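Local coordinates for protein short Chain Dehydrogenase yciK (Salmonella enterica subsp. enterica serovar Typhimurium, PDB 3IAH) that binds NADP in a Rossmann-fold domain and is probably an NADP-dependent short-chain oxidoreductase, possibly acting on oxoacyl groups carried by acyl carrier protein, at residues 104-109 against 207-212; 200-205 against 214-219. All blocks are in the same frame, centred on the assembly; numbering follows the deposited sequence.

Contact 1 of 2, residues 104-109 against 207-212. With NAP (NADP nicotinamide-adenine-dinucleotide phosphate), chain C.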
loop_
_atom_site.group_PDB
_atom_site.type_symbol
_atom_site.label_atom_id
_atom_site.label_comp_id
_atom_site.label_asym_id
_atom_site.label_seq_id
_atom_site.Cartn_x
_atom_site.Cartn_y
_atom_site.Cartn_z
ATOM N N GLY A 104 -10.934 9.031 4.507
ATOM C CA GLY A 104 -9.501 9.019 4.372
ATOM C C GLY A 104 -8.832 10.063 5.246
ATOM O O GLY A 104 -9.456 11.078 5.610
ATOM N N LEU A 105 -7.574 9.802 5.584
ATOM C CA LEU A 105 -6.760 10.703 6.388
ATOM C C LEU A 105 -5.534 11.084 5.551
ATOM O O LEU A 105 -4.904 10.223 4.952
ATOM C CB LEU A 105 -6.330 10.013 7.691
ATOM C CG LEU A 105 -5.535 10.758 8.754
ATOM C CD1 LEU A 105 -6.294 11.981 9.307
ATOM C CD2 LEU A 105 -5.199 9.803 9.899
ATOM N N LEU A 106 -5.203 12.378 5.512
ATOM C CA LEU A 106 -4.046 12.857 4.753
ATOM C C LEU A 106 -2.722 12.696 5.478
ATOM O O LEU A 106 -1.722 12.344 4.878
ATOM C CB LEU A 106 -4.197 14.350 4.456
ATOM C CG LEU A 106 -3.080 15.021 3.661
ATOM C CD1 LEU A 106 -2.979 14.467 2.277
ATOM C CD2 LEU A 106 -3.312 16.527 3.619
ATOM N N GLY A 107 -2.722 12.965 6.776
ATOM C CA GLY A 107 -1.497 12.945 7.547
ATOM C C GLY A 107 -0.900 14.330 7.322
ATOM O O GLY A 107 -1.639 15.294 7.136
ATOM N N GLU A 108 0.427 14.433 7.322
ATOM C CA GLU A 108 1.115 15.722 7.134
ATOM C C GLU A 108 2.032 15.695 5.917
ATOM O O GLU A 108 2.737 14.720 5.692
ATOM C CB GLU A 108 1.918 16.081 8.383
ATOM C CG GLU A 108 1.045 16.369 9.628
ATOM C CD GLU A 108 0.206 17.654 9.519
ATOM O OE1 GLU A 108 0.545 18.543 8.696
ATOM O OE2 GLU A 108 -0.781 17.784 10.282
ATOM N N ILE A 109 1.991 16.764 5.130
ATOM C CA ILE A 109 2.820 16.895 3.927
ATOM C C ILE A 109 4.237 17.201 4.405
ATOM O O ILE A 109 4.458 18.138 5.148
ATOM C CB ILE A 109 2.308 18.014 2.982
ATOM C CG1 ILE A 109 0.866 17.723 2.529
ATOM C CG2 ILE A 109 3.223 18.172 1.772
ATOM C CD1 ILE A 109 0.697 16.408 1.786
ATOM N N ALA A 207 -7.316 21.481 0.798
ATOM C CA ALA A 207 -6.708 22.725 1.289
ATOM C C ALA A 207 -5.501 22.419 2.193
ATOM O O ALA A 207 -4.524 23.174 2.193
ATOM C CB ALA A 207 -7.727 23.607 2.002
ATOM N N SER A 208 -5.579 21.326 2.949
ATOM C CA SER A 208 -4.489 20.918 3.827
ATOM C C SER A 208 -3.289 20.437 3.006
ATOM O O SER A 208 -2.143 20.674 3.380
ATOM C CB SER A 208 -4.957 19.809 4.774
ATOM O OG SER A 208 -3.880 19.334 5.559
ATOM N N ALA A 209 -3.569 19.767 1.888
ATOM C CA ALA A 209 -2.535 19.231 0.997
ATOM C C ALA A 209 -1.839 20.319 0.192
ATOM O O ALA A 209 -0.661 20.207 -0.117
ATOM C CB ALA A 209 -3.153 18.188 0.027
ATOM N N PHE A 210 -2.590 21.356 -0.158
ATOM C CA PHE A 210 -2.072 22.482 -0.936
ATOM C C PHE A 210 -2.483 23.808 -0.285
ATOM O O PHE A 210 -3.407 24.486 -0.764
ATOM C CB PHE A 210 -2.589 22.425 -2.373
ATOM C CG PHE A 210 -2.065 21.261 -3.190
ATOM C CD1 PHE A 210 -0.861 21.369 -3.866
ATOM C CD2 PHE A 210 -2.796 20.087 -3.321
ATOM C CE1 PHE A 210 -0.370 20.315 -4.649
ATOM C CE2 PHE A 210 -2.306 19.022 -4.101
ATOM C CZ PHE A 210 -1.109 19.147 -4.772
ATOM N N PRO A 211 -1.782 24.209 0.785
ATOM C CA PRO A 211 -2.150 25.454 1.479
ATOM C C PRO A 211 -2.093 26.757 0.666
ATOM O O PRO A 211 -2.732 27.739 1.058
ATOM C CB PRO A 211 -1.167 25.502 2.663
ATOM C CG PRO A 211 -0.061 24.601 2.288
ATOM C CD PRO A 211 -0.687 23.511 1.475
ATOM N N THR A 212 -1.353 26.792 -0.439
ATOM C CA THR A 212 -1.275 28.011 -1.245
ATOM C C THR A 212 -2.206 27.975 -2.455
ATOM O O THR A 212 -2.298 28.945 -3.201
ATOM C CB THR A 212 0.156 28.299 -1.706
ATOM O OG1 THR A 212 0.607 27.271 -2.591
ATOM C CG2 THR A 212 1.099 28.388 -0.489
HETATM P PA NAP C . -12.554 15.572 3.720
HETATM O O1A NAP C . -13.334 16.774 3.421
HETATM O O2A NAP C . -11.539 15.728 4.776
HETATM O O5B NAP C . -13.453 14.371 4.214
HETATM C C5B NAP C . -12.873 13.221 4.763
HETATM C C4B NAP C . -14.012 12.391 5.339
HETATM O O4B NAP C . -13.390 11.235 5.861
HETATM C C3B NAP C . -14.753 13.090 6.471
HETATM O O3B NAP C . -16.123 12.762 6.524
HETATM C C2B NAP C . -14.033 12.534 7.664
HETATM O O2B NAP C . -14.748 12.646 8.876
HETATM C C1B NAP C . -13.768 11.093 7.188
HETATM N N9A NAP C . -12.774 10.592 8.122
HETATM C C8A NAP C . -11.495 11.017 8.335
HETATM N N7A NAP C . -10.983 10.280 9.344
HETATM C C5A NAP C . -11.929 9.413 9.769
HETATM C C6A NAP C . -11.952 8.452 10.765
HETATM N N6A NAP C . -10.873 8.252 11.526
HETATM N N1A NAP C . -13.101 7.698 10.958
HETATM C C2A NAP C . -14.225 7.910 10.182
HETATM N N3A NAP C . -14.201 8.874 9.191
HETATM C C4A NAP C . -13.063 9.610 9.009
HETATM O O3 NAP C . -11.806 14.991 2.448
HETATM P PN NAP C . -12.252 14.772 0.964
HETATM O O1N NAP C . -13.739 14.829 0.887
HETATM O O2N NAP C . -11.378 15.585 0.100
HETATM O O5D NAP C . -11.748 13.268 0.790
HETATM C C5D NAP C . -12.614 12.224 0.436
HETATM C C4D NAP C . -11.764 11.145 -0.196
HETATM O O4D NAP C . -11.274 11.662 -1.402
HETATM C C3D NAP C . -10.541 10.701 0.606
HETATM O O3D NAP C . -10.401 9.278 0.531
HETATM C C2D NAP C . -9.387 11.390 -0.105
HETATM O O2D NAP C . -8.176 10.706 0.037
HETATM C C1D NAP C . -9.866 11.384 -1.509
HETATM N N1N NAP C . -9.291 12.373 -2.442
HETATM C C2N NAP C . -9.626 13.701 -2.302
HETATM C C3N NAP C . -9.085 14.631 -3.177
HETATM C C7N NAP C . -9.447 16.104 -3.062
HETATM O O7N NAP C . -8.814 16.925 -3.970
HETATM N N7N NAP C . -10.324 16.539 -2.152
HETATM C C4N NAP C . -8.213 14.198 -4.183
HETATM C C5N NAP C . -7.880 12.836 -4.310
HETATM C C6N NAP C . -8.434 11.942 -3.419
HETATM P P2B NAP C . -14.969 14.050 9.701
HETATM O O1X NAP C . -15.292 13.712 11.106
HETATM O O2X NAP C . -13.715 14.878 9.702
HETATM O O3X NAP C . -16.120 14.841 9.155
HETATM O O HOH W 1 -2.125 17.857 7.056
#
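S208 and L106 meet where the last turn of helix 204-209 comes down on the loop that follows strand 98-101. In the conformer described here, one of two modelled for this serine, the hydroxyl of S208 is held anti to the backbone N (chi1 175°) and lies alongside one methyl branch of L106, with S208 OG 3.5 Å from L106 CD2. In this conformer the hydroxyl also hydrogen-bonds water 1, at 2.7 Å from S208 OG. That water donates to the backbone carbonyl of G107, 2.6 Å from G107 O; the second conformer leaves the bridge from helix to loop doubtful. G107 sits at a positive phi of 84°, a turn that glycine makes easily.

One residue on, A209 meets the same methyl next to S208: L106 CD2 is 3.7 Å from A209 N and 4.0 Å from A209 CB. The L106 branch thus reaches the helix at the step from S208 to A209, carried there by a CG anti to its own backbone N (chi1 -180°). I109 CG1 rests against the backbone at the helix end, 3.9 Å from A209 O. The methyl of A209 also packs on W165, and I109 on N164. At F210 the chain leaves helical geometry; the F210 side chain touches I254 near the C terminus.

At the other end of residues 104-109, G104 borders the cofactor, with G104 O 3.4 Å from the adenine carbon C8A of NADP, while the amide of L105 is bound by N127. The chemistry is chiefly dispersion between one leucine methyl and the S208-A209 step of the helix, with 164 Å² buried, no direct hydrogen bond between the segments, and at most a water link through one conformer of S208.

Contact 2 of 2, residues 200-205 against 214-219. With NAP (NADP nicotinamide-adenine-dinucleotide phosphate), chain C.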
loop_
_atom_site.group_PDB
_atom_site.type_symbol
_atom_site.label_atom_id
_atom_site.label_comp_id
_atom_site.label_asym_id
_atom_site.label_seq_id
_atom_site.Cartn_x
_atom_site.Cartn_y
_atom_site.Cartn_z
ATOM N N GLY A 200 -8.242 16.866 -7.961
ATOM C CA GLY A 200 -8.258 18.026 -7.059
ATOM C C GLY A 200 -9.666 18.575 -6.959
ATOM O O GLY A 200 -10.202 19.065 -7.929
ATOM N N THR A 201 -10.256 18.478 -5.768
ATOM C CA THR A 201 -11.632 18.901 -5.515
ATOM C C THR A 201 -11.667 19.777 -4.276
ATOM O O THR A 201 -10.936 19.525 -3.318
ATOM C CB THR A 201 -12.528 17.659 -5.323
ATOM O OG1 THR A 201 -12.336 16.769 -6.437
ATOM C CG2 THR A 201 -14.009 18.038 -5.172
ATOM N N ARG A 202 -12.535 20.792 -4.297
ATOM C CA ARG A 202 -12.639 21.779 -3.217
ATOM C C ARG A 202 -13.173 21.215 -1.899
ATOM O O ARG A 202 -14.391 21.183 -1.672
ATOM C CB ARG A 202 -13.518 22.939 -3.680
ATOM C CG ARG A 202 -13.450 24.188 -2.806
ATOM C CD ARG A 202 -14.438 25.228 -3.314
ATOM N NE ARG A 202 -14.223 25.504 -4.735
ATOM C CZ ARG A 202 -15.059 26.173 -5.523
ATOM N NH1 ARG A 202 -16.210 26.659 -5.062
ATOM N NH2 ARG A 202 -14.745 26.336 -6.802
ATOM N N THR A 203 -12.252 20.777 -1.048
ATOM C CA THR A 203 -12.568 20.199 0.270
ATOM C C THR A 203 -11.502 20.640 1.269
ATOM O O THR A 203 -10.476 21.208 0.865
ATOM C CB THR A 203 -12.557 18.646 0.258
ATOM O OG1 THR A 203 -11.208 18.141 0.162
ATOM C CG2 THR A 203 -13.426 18.071 -0.868
ATOM N N SER A 204 -11.697 20.362 2.559
ATOM C CA SER A 204 -10.685 20.769 3.542
ATOM C C SER A 204 -9.393 19.949 3.425
ATOM O O SER A 204 -8.301 20.482 3.656
ATOM C CB SER A 204 -11.218 20.755 4.988
ATOM O OG SER A 204 -11.511 19.462 5.434
HETATM N N MSE A 205 -9.503 18.666 3.080
HETATM C CA MSE A 205 -8.305 17.849 2.933
HETATM C C MSE A 205 -7.453 18.419 1.806
HETATM O O MSE A 205 -6.238 18.486 1.935
HETATM C CB MSE A 205 -8.600 16.391 2.606
HETATM C CG MSE A 205 -7.279 15.591 2.425
HETATM SE SE MSE A 205 -7.451 13.770 1.807
HETATM C CE MSE A 205 -8.460 13.143 3.337
ATOM N N ASP A 214 -5.571 28.172 -4.655
ATOM C CA ASP A 214 -6.811 28.930 -4.640
ATOM C C ASP A 214 -7.924 27.909 -4.850
ATOM O O ASP A 214 -8.083 27.402 -5.972
ATOM C CB ASP A 214 -6.850 29.947 -5.771
ATOM C CG ASP A 214 -8.178 30.692 -5.851
ATOM O OD1 ASP A 214 -9.115 30.391 -5.074
ATOM O OD2 ASP A 214 -8.276 31.597 -6.703
ATOM N N PRO A 215 -8.719 27.622 -3.799
ATOM C CA PRO A 215 -9.770 26.595 -3.953
ATOM C C PRO A 215 -10.860 26.918 -4.984
ATOM O O PRO A 215 -11.495 25.990 -5.494
ATOM C CB PRO A 215 -10.363 26.461 -2.532
ATOM C CG PRO A 215 -9.340 27.090 -1.624
ATOM C CD PRO A 215 -8.737 28.197 -2.439
ATOM N N GLN A 216 -11.053 28.196 -5.292
ATOM C CA GLN A 216 -12.051 28.617 -6.286
ATOM C C GLN A 216 -11.660 28.165 -7.702
ATOM O O GLN A 216 -12.485 28.197 -8.595
ATOM C CB GLN A 216 -12.294 30.133 -6.235
ATOM C CG GLN A 216 -12.923 30.590 -4.921
ATOM C CD GLN A 216 -14.334 30.049 -4.729
ATOM O OE1 GLN A 216 -15.217 30.274 -5.562
ATOM N NE2 GLN A 216 -14.561 29.361 -3.615
ATOM N N LYS A 217 -10.411 27.746 -7.896
ATOM C CA LYS A 217 -9.961 27.229 -9.193
ATOM C C LYS A 217 -10.226 25.721 -9.338
ATOM O O LYS A 217 -9.916 25.130 -10.368
ATOM C CB LYS A 217 -8.481 27.513 -9.416
ATOM C CG LYS A 217 -8.152 28.979 -9.587
ATOM C CD LYS A 217 -6.676 29.150 -9.875
ATOM C CE LYS A 217 -6.322 30.601 -10.102
ATOM N NZ LYS A 217 -4.860 30.764 -10.327
ATOM N N LEU A 218 -10.788 25.102 -8.303
ATOM C CA LEU A 218 -11.097 23.682 -8.332
ATOM C C LEU A 218 -12.577 23.422 -8.551
ATOM O O LEU A 218 -13.417 24.259 -8.268
ATOM C CB LEU A 218 -10.737 23.042 -6.994
ATOM C CG LEU A 218 -9.279 23.101 -6.574
ATOM C CD1 LEU A 218 -9.131 22.621 -5.126
ATOM C CD2 LEU A 218 -8.435 22.281 -7.533
ATOM N N LYS A 219 -12.878 22.235 -9.062
ATOM C CA LYS A 219 -14.250 21.800 -9.215
ATOM C C LYS A 219 -14.696 21.445 -7.793
ATOM O O LYS A 219 -13.866 21.086 -6.940
ATOM C CB LYS A 219 -14.338 20.552 -10.089
ATOM C CG LYS A 219 -13.949 20.757 -11.540
ATOM C CD LYS A 219 -14.898 21.703 -12.255
ATOM C CE LYS A 219 -14.525 21.857 -13.729
ATOM N NZ LYS A 219 -14.504 20.521 -14.418
HETATM P PA NAP C . -12.554 15.572 3.720
HETATM O O1A NAP C . -13.334 16.774 3.421
HETATM O O2A NAP C . -11.539 15.728 4.776
HETATM O O5B NAP C . -13.453 14.371 4.214
HETATM C C5B NAP C . -12.873 13.221 4.763
HETATM C C4B NAP C . -14.012 12.391 5.339
HETATM O O4B NAP C . -13.390 11.235 5.861
HETATM C C3B NAP C . -14.753 13.090 6.471
HETATM O O3B NAP C . -16.123 12.762 6.524
HETATM C C2B NAP C . -14.033 12.534 7.664
HETATM O O2B NAP C . -14.748 12.646 8.876
HETATM C C1B NAP C . -13.768 11.093 7.188
HETATM N N9A NAP C . -12.774 10.592 8.122
HETATM C C8A NAP C . -11.495 11.017 8.335
HETATM N N7A NAP C . -10.983 10.280 9.344
HETATM C C5A NAP C . -11.929 9.413 9.769
HETATM C C6A NAP C . -11.952 8.452 10.765
HETATM N N6A NAP C . -10.873 8.252 11.526
HETATM N N1A NAP C . -13.101 7.698 10.958
HETATM C C2A NAP C . -14.225 7.910 10.182
HETATM N N3A NAP C . -14.201 8.874 9.191
HETATM C C4A NAP C . -13.063 9.610 9.009
HETATM O O3 NAP C . -11.806 14.991 2.448
HETATM P PN NAP C . -12.252 14.772 0.964
HETATM O O1N NAP C . -13.739 14.829 0.887
HETATM O O2N NAP C . -11.378 15.585 0.100
HETATM O O5D NAP C . -11.748 13.268 0.790
HETATM C C5D NAP C . -12.614 12.224 0.436
HETATM C C4D NAP C . -11.764 11.145 -0.196
HETATM O O4D NAP C . -11.274 11.662 -1.402
HETATM C C3D NAP C . -10.541 10.701 0.606
HETATM O O3D NAP C . -10.401 9.278 0.531
HETATM C C2D NAP C . -9.387 11.390 -0.105
HETATM O O2D NAP C . -8.176 10.706 0.037
HETATM C C1D NAP C . -9.866 11.384 -1.509
HETATM N N1N NAP C . -9.291 12.373 -2.442
HETATM C C2N NAP C . -9.626 13.701 -2.302
HETATM C C3N NAP C . -9.085 14.631 -3.177
HETATM C C7N NAP C . -9.447 16.104 -3.062
HETATM O O7N NAP C . -8.814 16.925 -3.970
HETATM N N7N NAP C . -10.324 16.539 -2.152
HETATM C C4N NAP C . -8.213 14.198 -4.183
HETATM C C5N NAP C . -7.880 12.836 -4.310
HETATM C C6N NAP C . -8.434 11.942 -3.419
HETATM P P2B NAP C . -14.969 14.050 9.701
HETATM O O1X NAP C . -15.292 13.712 11.106
HETATM O O2X NAP C . -13.715 14.878 9.702
HETATM O O3X NAP C . -16.120 14.841 9.155
HETATM O O HOH W 2 -10.509 20.630 -10.185
HETATM O O HOH W 3 -16.705 27.227 -2.281
#
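R202 crosses P215 at about a right angle, its CG against the CB corner of the proline (R202 CG to P215 CB, 3.8 Å) and its guanidinium turned toward the carbonyls of P215 and L218. A CG anti to the backbone N (chi1 -166°) sends the chain outward, and a bend at chi3 swings the head round. R202 NE then donates to P215 O at 2.9 Å, from well above the carbonyl plane, while R202 NH2 meets L218 O, also at 2.9 Å, within the plane of that carbonyl. Both bonds are bent, 134° at the hydrogen. P215 O also accepts from L218 N on the opposite face of its plane.

Q216 NE2 sits over one guanidinium face, toward its rim near R202 NH1, with the amide plane tilted 44° from that of the guanidinium. These two donors are not bonded to each other but share water 3, weakly on the glutamine side. D214 OD1 accepts from Q216 N in an Asx turn that starts the 3-10 segment. Behind the arginine head, the backbone N of R202 gives a straighter bond to K219 O, and L218 points its methyls at the backbone of G200 and T201.

The opposite flank of residues 200-205 faces NADP. T201 N donates to the carboxamide oxygen O7N at 2.8 Å, T201 O accepts from N7N, and T203 OG1, at the N-cap of helix 204-209, donates to the phosphate oxygen O2N at 2.6 Å. T201 OG1 is bound by the carbonyl of G199. Chemically, R202 NE, NH2 and backbone N go to the carbonyls of P215, L218 and K219 while NH1 goes to water, a grip that probably steadies the strip of chain whose other flank fixes the nicotinamide amide and pyrophosphate.

Contacts 1 and 2 lie 12 Å apart, centre to centre, on the same side of the chain's centre and both against NADP. Their segments alternate along the chain: 104-109, 200-205, 207-212, then 214-219. Helix 204-209 joins them: it begins at the end of segment 200-205, and its last turn carries contact 1. M205 from segment 200-205 packs on G104 and L106 of contact 1. In the parallel Rossmann sheet the two cofactor-side segments follow strands 98-101 and 192-197, which flank strand 149-153. The arrangement is consistent with the short helix lying beside the cofactor cleft, a region that in short-chain dehydrogenases commonly borders the substrate site.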